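Local atomic coordinates of leucyl-trna synthetase (Plasmodium falciparum, PDB entry 5FOC), a protein that probably charges tRNA(Leu) with leucine, this chain being its editing domain, which probably hydrolyses mischarged aminoacyl-tRNA. Residues A[127-132]-A[334-339]; A[340-345]-A[350-355]; A[345-350]-A[357-362]; A[362-365]-A[370-373]. The protein carries 2 engineered substitutions. All blocks are in the same frame, centred on the assembly; numbering follows the deposited sequence. Where two conformers were deposited one is given.

In the fold
Contacts 2, 3 and 4 all use helix 352-365, taken from its N-terminal end to its last turn, while contact 1 joins helix 325-339 to the loop after strand 120-127. None is fully in the core: contacts 1, 2 and 4 are partly buried, and contact 3 lies at the surface. Contacts 2 and 3 overlap most, with centres about 7 Å apart and D345 and M350 in common; contacts 3 and 4 share N362. The chemistry shifts along the way. Contact 1 is polar and water-bridged, contact 2 pairs backbones, contact 3 sets a tyrosine hydroxyl against an amide, and contact 4, closest to the centre of the chain, is apolar.

Contact 1: A[127-132]-A[334-339]; sequences TLKPET and KKQYFE
Two donors converge on Q336 OE1: K129 NZ gives a hydrogen bond to it at 3.0 Å, and water 1 donates to the same OE1 at 2.9 Å. That water also donates to E131 OE2, 2.8 Å away, so a second residue of the loop is tied to the same amide. The ammonium comes in obliquely, tilted 35° from the plane of the Q336 carbonyl. Both side chains run extended beyond CG and cross at about a right angle, and K129 CD passes 3.6 Å from Q336 OE1. The rotation of the amide is fixed from its other end, because Q336 NE2 donates to the backbone O of D261 and to T307 OG1; K129 NZ makes a weak bond to the same D261 oxygen.

The loop sequence TLKPET corresponds to the threonine-rich peptide of leucyl-tRNA synthetase editing domains, which probably lines the editing pocket here too; the contact ties this loop to helix 325-339. The peptide has its own internal bonds. T127 OG1 accepts from K129 N at 2.9 Å, which makes an ST turn, and K129 O receives both T132 OG1 at 2.7 Å and T132 N at 3.0 Å. The hydroxyl lies in the carbonyl plane. E131 OE1, the other carboxylate oxygen, forms a salt bridge with R356 of helix 352-365, which links this loop to a second helix.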
# COMPACT_ATOMS: atom_id res chain seq x y z
N THR A 127 4.17 4.95 4.46
CA THR A 127 4.49 6.33 4.15
C THR A 127 5.32 6.96 5.29
O THR A 127 5.08 6.67 6.48
CB THR A 127 3.22 7.18 3.85
OG1 THR A 127 3.59 8.48 3.42
CG2 THR A 127 2.33 7.30 5.04
N LEU A 128 6.22 7.85 4.87
CA LEU A 128 6.86 8.77 5.80
C LEU A 128 6.20 10.12 5.86
O LEU A 128 6.58 10.97 6.63
CB LEU A 128 8.33 8.95 5.42
CG LEU A 128 9.15 7.65 5.47
CD1 LEU A 128 10.49 7.83 4.79
CD2 LEU A 128 9.25 7.18 6.90
N LYS A 129 5.11 10.31 5.08
CA LYS A 129 4.43 11.55 5.05
C LYS A 129 2.92 11.32 5.23
O LYS A 129 2.12 11.58 4.29
CB LYS A 129 4.68 12.27 3.73
CG LYS A 129 6.07 12.47 3.18
CD LYS A 129 5.92 13.33 1.91
CE LYS A 129 7.10 13.26 0.97
NZ LYS A 129 7.02 14.26 -0.14
N PRO A 130 2.50 10.81 6.40
CA PRO A 130 1.06 10.51 6.62
C PRO A 130 0.13 11.68 6.45
O PRO A 130 -1.04 11.45 6.06
CB PRO A 130 0.97 9.97 8.04
CG PRO A 130 2.27 10.48 8.69
CD PRO A 130 3.30 10.52 7.61
N GLU A 131 0.60 12.90 6.66
CA GLU A 131 -0.18 14.13 6.52
C GLU A 131 -0.67 14.37 5.07
O GLU A 131 -1.46 15.28 4.84
CB GLU A 131 0.60 15.36 7.06
CG GLU A 131 1.83 15.78 6.25
CD GLU A 131 3.08 14.88 6.38
OE1 GLU A 131 3.11 13.93 7.22
OE2 GLU A 131 4.05 15.13 5.62
N THR A 132 -0.08 13.66 4.11
CA THR A 132 -0.44 13.76 2.69
C THR A 132 -1.49 12.73 2.29
O THR A 132 -1.88 12.75 1.14
CB THR A 132 0.83 13.59 1.79
OG1 THR A 132 1.32 12.24 1.82
CG2 THR A 132 1.97 14.61 2.23
N LYS A 334 12.59 16.88 3.56
CA LYS A 334 13.08 17.75 4.67
C LYS A 334 12.51 19.18 4.55
O LYS A 334 12.05 19.78 5.51
CB LYS A 334 14.62 17.69 4.69
CG LYS A 334 15.14 16.47 5.44
CD LYS A 334 16.68 16.45 5.52
CE LYS A 334 17.22 15.04 5.84
NZ LYS A 334 17.04 14.05 4.73
N LYS A 335 12.39 19.66 3.32
CA LYS A 335 11.87 20.99 3.09
C LYS A 335 10.39 21.09 3.45
O LYS A 335 9.96 22.02 4.11
CB LYS A 335 12.08 21.41 1.64
CG LYS A 335 11.84 22.88 1.39
CD LYS A 335 12.54 23.32 0.11
CE LYS A 335 12.25 24.77 -0.21
NZ LYS A 335 12.96 25.72 0.68
N GLN A 336 9.58 20.16 2.95
CA GLN A 336 8.18 20.11 3.40
C GLN A 336 8.01 20.00 4.93
O GLN A 336 7.18 20.67 5.53
CB GLN A 336 7.47 18.93 2.73
CG GLN A 336 7.28 19.12 1.23
CD GLN A 336 6.61 17.91 0.62
OE1 GLN A 336 6.54 16.83 1.24
NE2 GLN A 336 6.12 18.06 -0.62
N TYR A 337 8.89 19.21 5.58
CA TYR A 337 8.72 18.93 6.99
C TYR A 337 9.01 20.24 7.73
O TYR A 337 8.21 20.69 8.55
CB TYR A 337 9.67 17.80 7.43
CG TYR A 337 9.63 17.42 8.90
CD1 TYR A 337 8.45 17.08 9.55
CD2 TYR A 337 10.82 17.37 9.63
CE1 TYR A 337 8.44 16.69 10.87
CE2 TYR A 337 10.83 17.00 10.98
CZ TYR A 337 9.65 16.65 11.60
OH TYR A 337 9.61 16.31 12.92
N PHE A 338 10.17 20.86 7.43
CA PHE A 338 10.51 22.07 8.16
C PHE A 338 9.83 23.36 7.72
O PHE A 338 9.81 24.32 8.50
CB PHE A 338 12.03 22.25 8.16
CG PHE A 338 12.76 21.24 9.03
CD1 PHE A 338 12.68 21.32 10.40
CD2 PHE A 338 13.49 20.21 8.47
CE1 PHE A 338 13.34 20.40 11.21
CE2 PHE A 338 14.15 19.27 9.27
CZ PHE A 338 14.06 19.37 10.65
N GLU A 339 9.29 23.43 6.50
CA GLU A 339 8.86 24.68 5.96
C GLU A 339 7.44 24.63 5.42
O GLU A 339 6.87 25.66 5.16
CB GLU A 339 9.79 25.14 4.84
CG GLU A 339 11.20 25.39 5.30
CD GLU A 339 12.12 25.77 4.16
OE1 GLU A 339 11.72 26.53 3.26
OE2 GLU A 339 13.27 25.28 4.13
O HOH W 1 5.88 16.41 3.99

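Contact 2: A[340-345]-A[350-355]; sequences GIMTVD and MKTFNC
M342 curls over the first turn of helix 352-365 with all three torsions near -60°. Its chi1 of -58° sets CG beside the backbone N, and the bends at chi2 and chi3 carry the sulfur back across T352. M342 CG packs on C355 CB at 3.5 Å, while M342 SD lies 3.4 Å from T352 OG1, the two side chains crossing at about a right angle. CB and SG of C355 both lie against M342; the SG part, with SG anti to the backbone N (chi1 -175°), is doubtful because C355 was deposited in two conformers. I298 backs both M342 and T352.

Below the side chains, I341 and K351 form a single antiparallel bridge of the non-hydrogen-bonded kind, flanked by M342 N to M350 O at 2.8 Å and T352 N to G340 O at 2.9 Å. Strand 341-342 also pairs antiparallel with strand 298-299, and its bridge to K351 lies just before helix 352-365 begins. K351, the N-cap residue, has a chain folded at three torsions, which brings its NZ to water 2 at 2.7 Å. The same water donates to G340 O and accepts from F353 N at 2.9 Å. G340 O therefore takes a backbone N-H and a water, and the lysine charge, relayed through that water, would probably polarise the G340 carbonyl that faces the first turn of helix 352-365.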
# COMPACT_ATOMS: atom_id res chain seq x y z
N GLY A 340 6.88 23.43 5.34
CA GLY A 340 5.58 23.29 4.65
C GLY A 340 4.44 23.79 5.52
O GLY A 340 4.52 23.73 6.76
N ILE A 341 3.36 24.23 4.85
CA ILE A 341 2.10 24.60 5.50
C ILE A 341 1.03 23.68 4.92
O ILE A 341 0.96 23.52 3.70
CB ILE A 341 1.73 26.08 5.25
CG1 ILE A 341 2.85 27.00 5.76
CG2 ILE A 341 0.41 26.44 5.92
CD1 ILE A 341 2.81 28.41 5.22
N MET A 342 0.25 23.08 5.79
CA MET A 342 -0.88 22.24 5.35
C MET A 342 -2.01 23.05 4.72
O MET A 342 -2.40 24.12 5.20
CB MET A 342 -1.43 21.46 6.53
CG MET A 342 -0.45 20.54 7.27
SD MET A 342 0.51 19.43 6.27
CE MET A 342 -0.85 18.46 5.58
N THR A 343 -2.59 22.46 3.67
CA THR A 343 -3.66 23.12 2.89
C THR A 343 -5.03 22.39 2.86
O THR A 343 -5.98 22.81 2.13
CB THR A 343 -3.20 23.34 1.44
OG1 THR A 343 -2.87 22.08 0.86
CG2 THR A 343 -2.01 24.28 1.39
N VAL A 344 -5.14 21.33 3.65
CA VAL A 344 -6.33 20.44 3.67
C VAL A 344 -6.86 20.22 5.06
O VAL A 344 -6.07 20.23 6.05
CB VAL A 344 -6.02 19.07 3.01
CG1 VAL A 344 -5.72 19.29 1.52
CG2 VAL A 344 -4.83 18.36 3.72
N ASP A 345 -8.18 20.04 5.20
CA ASP A 345 -8.77 19.64 6.45
C ASP A 345 -8.24 18.30 6.94
O ASP A 345 -7.96 17.43 6.13
CB ASP A 345 -10.33 19.47 6.35
CG ASP A 345 -11.07 20.76 6.12
OD1 ASP A 345 -10.54 21.87 6.26
OD2 ASP A 345 -12.27 20.61 5.80
N MET A 350 -1.89 24.90 9.37
CA MET A 350 -1.01 24.34 10.36
C MET A 350 0.33 24.05 9.69
O MET A 350 0.41 23.78 8.50
CB MET A 350 -1.67 23.05 10.86
CG MET A 350 -1.18 22.54 12.19
SD MET A 350 -1.87 20.89 12.43
CE MET A 350 -0.45 20.30 13.31
N LYS A 351 1.43 24.10 10.44
CA LYS A 351 2.65 23.75 9.83
C LYS A 351 2.78 22.24 9.67
O LYS A 351 2.41 21.48 10.56
CB LYS A 351 3.78 24.26 10.75
CG LYS A 351 3.81 25.79 10.84
CD LYS A 351 4.38 26.47 9.59
CE LYS A 351 5.88 26.73 9.69
NZ LYS A 351 6.70 25.50 9.50
N THR A 352 3.35 21.83 8.56
CA THR A 352 3.59 20.42 8.29
C THR A 352 4.40 19.77 9.41
O THR A 352 4.18 18.63 9.79
CB THR A 352 4.30 20.29 6.93
OG1 THR A 352 3.50 20.93 5.90
CG2 THR A 352 4.56 18.88 6.58
N PHE A 353 5.34 20.54 9.96
CA PHE A 353 6.12 19.99 11.05
C PHE A 353 5.28 19.45 12.21
O PHE A 353 5.55 18.34 12.70
CB PHE A 353 7.06 21.08 11.53
CG PHE A 353 8.00 20.61 12.61
CD1 PHE A 353 9.19 19.99 12.27
CD2 PHE A 353 7.67 20.75 13.94
CE1 PHE A 353 10.09 19.60 13.29
CE2 PHE A 353 8.55 20.35 14.93
CZ PHE A 353 9.74 19.73 14.60
N ASN A 354 4.24 20.21 12.59
CA ASN A 354 3.35 19.81 13.66
C ASN A 354 2.35 18.71 13.16
O ASN A 354 2.04 17.72 13.87
CB ASN A 354 2.62 21.06 14.22
CG ASN A 354 3.58 22.14 14.77
OD1 ASN A 354 3.55 23.31 14.32
ND2 ASN A 354 4.39 21.78 15.72
N CYS A 355 1.88 18.87 11.93
CA CYS A 355 0.84 18.01 11.38
C CYS A 355 1.28 16.56 11.23
O CYS A 355 0.48 15.62 11.40
CB CYS A 355 0.44 18.53 10.02
SG CYS A 355 -0.93 17.59 9.33
O HOH W 2 6.34 22.95 8.63

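Contact 3: A[345-350]-A[357-362]; sequences DPYKGM and KLAKQN
A type II beta turn from Y347 to M350 leans on helix 352-365 through the tyrosine at its first position. Y347 O accepts from M350 N at 2.9 Å to close the turn, and G349 takes the positive phi that its third position requires. The tyrosine does most of the packing. With chi1 at -58°, its ring extends toward the helix and the hydroxyl arrives beside A359, where Y347 OH is 3.3 Å from A359 CA and 3.5 Å from A359 CB. N362 ND2 donates to Y347 OH at 3.0 Å, a fairly straight bond (158° at the hydrogen). Ring and amide approach from opposite directions; ND2 sits at the ring's edge, near its plane, and the two planes are 10° apart. OD1 of the same amide is held by R365, which settles which end faces the tyrosine.

L358 slides past the ring in the opposite direction, with L358 CB 4.2 Å from Y347 CE1. The touch of M350, the turn's last residue, on L358 is doubtful: the methyl comes too close to be trusted, and M350 was deposited in two conformers. On the loop side, P346 follows a cis peptide bond and rests CD 3.7 Å above one face of the Y347 ring, offset toward the rim. The arrangement is that of a turn docked on a helix, where one aromatic spans residues i, i+1 and i+4 of a single helical face.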
# COMPACT_ATOMS: atom_id res chain seq x y z
N ASP A 345 -8.18 20.04 5.20
CA ASP A 345 -8.77 19.64 6.45
C ASP A 345 -8.24 18.30 6.94
O ASP A 345 -7.96 17.43 6.13
CB ASP A 345 -10.33 19.47 6.35
CG ASP A 345 -11.07 20.76 6.12
OD1 ASP A 345 -10.54 21.87 6.26
OD2 ASP A 345 -12.27 20.61 5.80
N PRO A 346 -8.09 18.13 8.26
CA PRO A 346 -8.45 19.12 9.29
C PRO A 346 -7.26 20.02 9.72
O PRO A 346 -7.24 20.50 10.87
CB PRO A 346 -8.91 18.22 10.46
CG PRO A 346 -8.06 17.01 10.33
CD PRO A 346 -7.83 16.80 8.86
N TYR A 347 -6.31 20.29 8.82
CA TYR A 347 -5.01 20.85 9.20
C TYR A 347 -4.78 22.22 8.58
O TYR A 347 -3.66 22.70 8.61
CB TYR A 347 -3.89 19.91 8.74
CG TYR A 347 -4.01 18.52 9.31
CD1 TYR A 347 -4.08 18.30 10.71
CD2 TYR A 347 -4.03 17.43 8.47
CE1 TYR A 347 -4.21 17.02 11.22
CE2 TYR A 347 -4.17 16.15 8.97
CZ TYR A 347 -4.27 15.93 10.33
OH TYR A 347 -4.41 14.63 10.79
N LYS A 348 -5.82 22.86 8.04
CA LYS A 348 -5.59 24.04 7.20
C LYS A 348 -4.87 25.14 7.96
O LYS A 348 -5.27 25.48 9.07
CB LYS A 348 -6.89 24.59 6.61
CG LYS A 348 -7.39 23.81 5.42
CD LYS A 348 -8.59 24.48 4.78
CE LYS A 348 -8.94 23.74 3.53
NZ LYS A 348 -10.21 24.29 2.97
N GLY A 349 -3.79 25.65 7.36
CA GLY A 349 -2.89 26.64 8.01
C GLY A 349 -1.87 26.19 9.04
O GLY A 349 -1.10 27.02 9.54
N MET A 350 -1.89 24.90 9.37
CA MET A 350 -1.01 24.34 10.36
C MET A 350 0.33 24.05 9.69
O MET A 350 0.41 23.78 8.50
CB MET A 350 -1.67 23.05 10.86
CG MET A 350 -1.18 22.54 12.19
SD MET A 350 -1.87 20.89 12.43
CE MET A 350 -0.45 20.30 13.31
N LYS A 357 3.02 14.85 13.23
CA LYS A 357 2.78 14.18 14.51
C LYS A 357 1.30 13.95 14.74
O LYS A 357 0.92 12.86 15.12
CB LYS A 357 3.47 14.93 15.72
CG LYS A 357 5.00 14.89 15.76
CD LYS A 357 5.54 15.78 16.90
CE LYS A 357 7.07 16.06 16.89
NZ LYS A 357 7.56 17.43 17.39
N LEU A 358 0.46 14.95 14.45
CA LEU A 358 -0.96 14.86 14.69
C LEU A 358 -1.56 13.81 13.79
O LEU A 358 -2.37 13.00 14.25
CB LEU A 358 -1.68 16.20 14.45
CG LEU A 358 -1.41 17.31 15.45
CD1 LEU A 358 -2.25 18.50 15.08
CD2 LEU A 358 -1.73 16.92 16.88
N ALA A 359 -1.15 13.80 12.52
CA ALA A 359 -1.71 12.86 11.54
C ALA A 359 -1.37 11.41 11.92
O ALA A 359 -2.22 10.52 11.84
CB ALA A 359 -1.24 13.18 10.14
N LYS A 360 -0.13 11.19 12.37
CA LYS A 360 0.23 9.88 12.94
C LYS A 360 -0.68 9.47 14.09
O LYS A 360 -1.16 8.34 14.11
CB LYS A 360 1.67 9.87 13.44
CG LYS A 360 2.67 9.58 12.38
CD LYS A 360 4.04 9.46 13.07
CE LYS A 360 5.11 9.07 12.07
NZ LYS A 360 6.45 9.12 12.68
N GLN A 361 -0.89 10.41 15.03
CA GLN A 361 -1.81 10.21 16.16
C GLN A 361 -3.24 9.86 15.70
O GLN A 361 -3.83 8.91 16.21
CB GLN A 361 -1.84 11.45 17.09
CG GLN A 361 -0.52 11.66 17.87
CD GLN A 361 -0.49 12.95 18.68
OE1 GLN A 361 -1.49 13.66 18.80
NE2 GLN A 361 0.69 13.26 19.24
N ASN A 362 -3.77 10.60 14.71
CA ASN A 362 -5.17 10.49 14.33
C ASN A 362 -5.36 9.19 13.59
O ASN A 362 -6.35 8.47 13.83
CB ASN A 362 -5.62 11.68 13.47
CG ASN A 362 -5.69 12.99 14.26
OD1 ASN A 362 -5.97 13.00 15.47
ND2 ASN A 362 -5.46 14.11 13.56

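Contact 4: A[362-365]-A[370-373]; sequences NIIR and FLYS
I364, F370 and L371 carry this contact, and I364 contributes the most buried surface. Its chi1 of -84° swings CG1 beside the backbone N, and a chi2 of 48° then turns CD1 in against the strand. The methyl meets backbone and side chain together: I364 CD1 lies 3.7 Å from the carbonyl carbon of F370 and 3.8 Å from L371 CD2. One bond further back, I364 CG1 is 3.9 Å from L371 CG, so the leucine is touched along its branch as well as at its end. The two side chains cross at about a right angle.

F370 plays a different part. Its CB points away from the helix, and the isoleucine rests on its backbone, while the phenyl group packs on the far side against K12 and I198. All of this is van der Waals contact between the two segments. The polar work happens within the helix, where R365 grips N362 OD1 end-on with two nitrogens, NH1 at 2.7 Å and NH2 at 2.8 Å. NH1 lies in the amide's carbonyl plane; NH2 stands above it.

Strand 369-373 pairs antiparallel with strand 7-15, F370 bonding to L10 and Y372 to Y8. After a short link of three residues the chain thus passes from the last helix into a strand laid beside the first one of the chain. Such neighbouring termini are typical of an inserted domain, as the editing domain of leucyl-tRNA synthetases is within the catalytic Rossmann fold.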
# COMPACT_ATOMS: atom_id res chain seq x y z
N ASN A 362 -3.77 10.60 14.71
CA ASN A 362 -5.17 10.49 14.33
C ASN A 362 -5.36 9.19 13.59
O ASN A 362 -6.35 8.47 13.83
CB ASN A 362 -5.62 11.68 13.47
CG ASN A 362 -5.69 12.99 14.26
OD1 ASN A 362 -5.97 13.00 15.47
ND2 ASN A 362 -5.46 14.11 13.56
N ILE A 363 -4.41 8.88 12.71
CA ILE A 363 -4.49 7.64 11.93
C ILE A 363 -4.53 6.43 12.85
O ILE A 363 -5.37 5.54 12.66
CB ILE A 363 -3.36 7.53 10.92
CG1 ILE A 363 -3.56 8.57 9.82
CG2 ILE A 363 -3.21 6.09 10.39
CD1 ILE A 363 -2.42 8.73 8.85
N ILE A 364 -3.63 6.40 13.85
CA ILE A 364 -3.57 5.29 14.80
C ILE A 364 -4.83 5.24 15.67
O ILE A 364 -5.44 4.17 15.82
CB ILE A 364 -2.27 5.35 15.64
CG1 ILE A 364 -1.11 4.70 14.89
CG2 ILE A 364 -2.42 4.59 16.97
CD1 ILE A 364 -0.89 5.12 13.45
N ARG A 365 -5.24 6.40 16.18
CA ARG A 365 -6.38 6.47 17.08
C ARG A 365 -7.68 6.02 16.40
O ARG A 365 -8.48 5.36 17.02
CB ARG A 365 -6.54 7.90 17.64
CG ARG A 365 -7.54 7.99 18.78
CD ARG A 365 -7.77 9.42 19.24
NE ARG A 365 -8.32 10.24 18.15
CZ ARG A 365 -7.67 11.17 17.45
NH1 ARG A 365 -6.39 11.49 17.68
NH2 ARG A 365 -8.33 11.82 16.48
N PHE A 370 -1.18 1.96 11.40
CA PHE A 370 -0.28 1.48 12.45
C PHE A 370 1.05 2.21 12.34
O PHE A 370 1.45 2.64 11.27
CB PHE A 370 0.04 0.00 12.28
CG PHE A 370 -1.17 -0.89 12.23
CD1 PHE A 370 -1.88 -1.22 13.39
CD2 PHE A 370 -1.60 -1.42 11.03
CE1 PHE A 370 -2.97 -2.08 13.36
CE2 PHE A 370 -2.70 -2.26 10.99
CZ PHE A 370 -3.39 -2.58 12.15
N LEU A 371 1.72 2.31 13.49
CA LEU A 371 3.13 2.68 13.48
C LEU A 371 3.94 1.40 13.29
O LEU A 371 3.56 0.37 13.81
CB LEU A 371 3.52 3.39 14.76
CG LEU A 371 2.78 4.72 15.04
CD1 LEU A 371 3.28 5.43 16.30
CD2 LEU A 371 2.81 5.68 13.85
N TYR A 372 5.02 1.50 12.51
CA TYR A 372 5.88 0.38 12.14
C TYR A 372 7.35 0.81 12.07
O TYR A 372 7.67 1.87 11.46
CB TYR A 372 5.49 -0.12 10.74
CG TYR A 372 6.37 -1.16 10.10
CD1 TYR A 372 7.47 -0.80 9.33
CD2 TYR A 372 6.10 -2.51 10.22
CE1 TYR A 372 8.31 -1.76 8.75
CE2 TYR A 372 6.88 -3.47 9.59
CZ TYR A 372 8.02 -3.09 8.89
OH TYR A 372 8.86 -4.00 8.28
N SER A 373 8.22 -0.03 12.65
CA SER A 373 9.68 0.11 12.64
C SER A 373 10.34 -1.18 12.19
O SER A 373 9.81 -2.26 12.41
CB SER A 373 10.23 0.42 14.06
OG SER A 373 9.74 1.68 14.49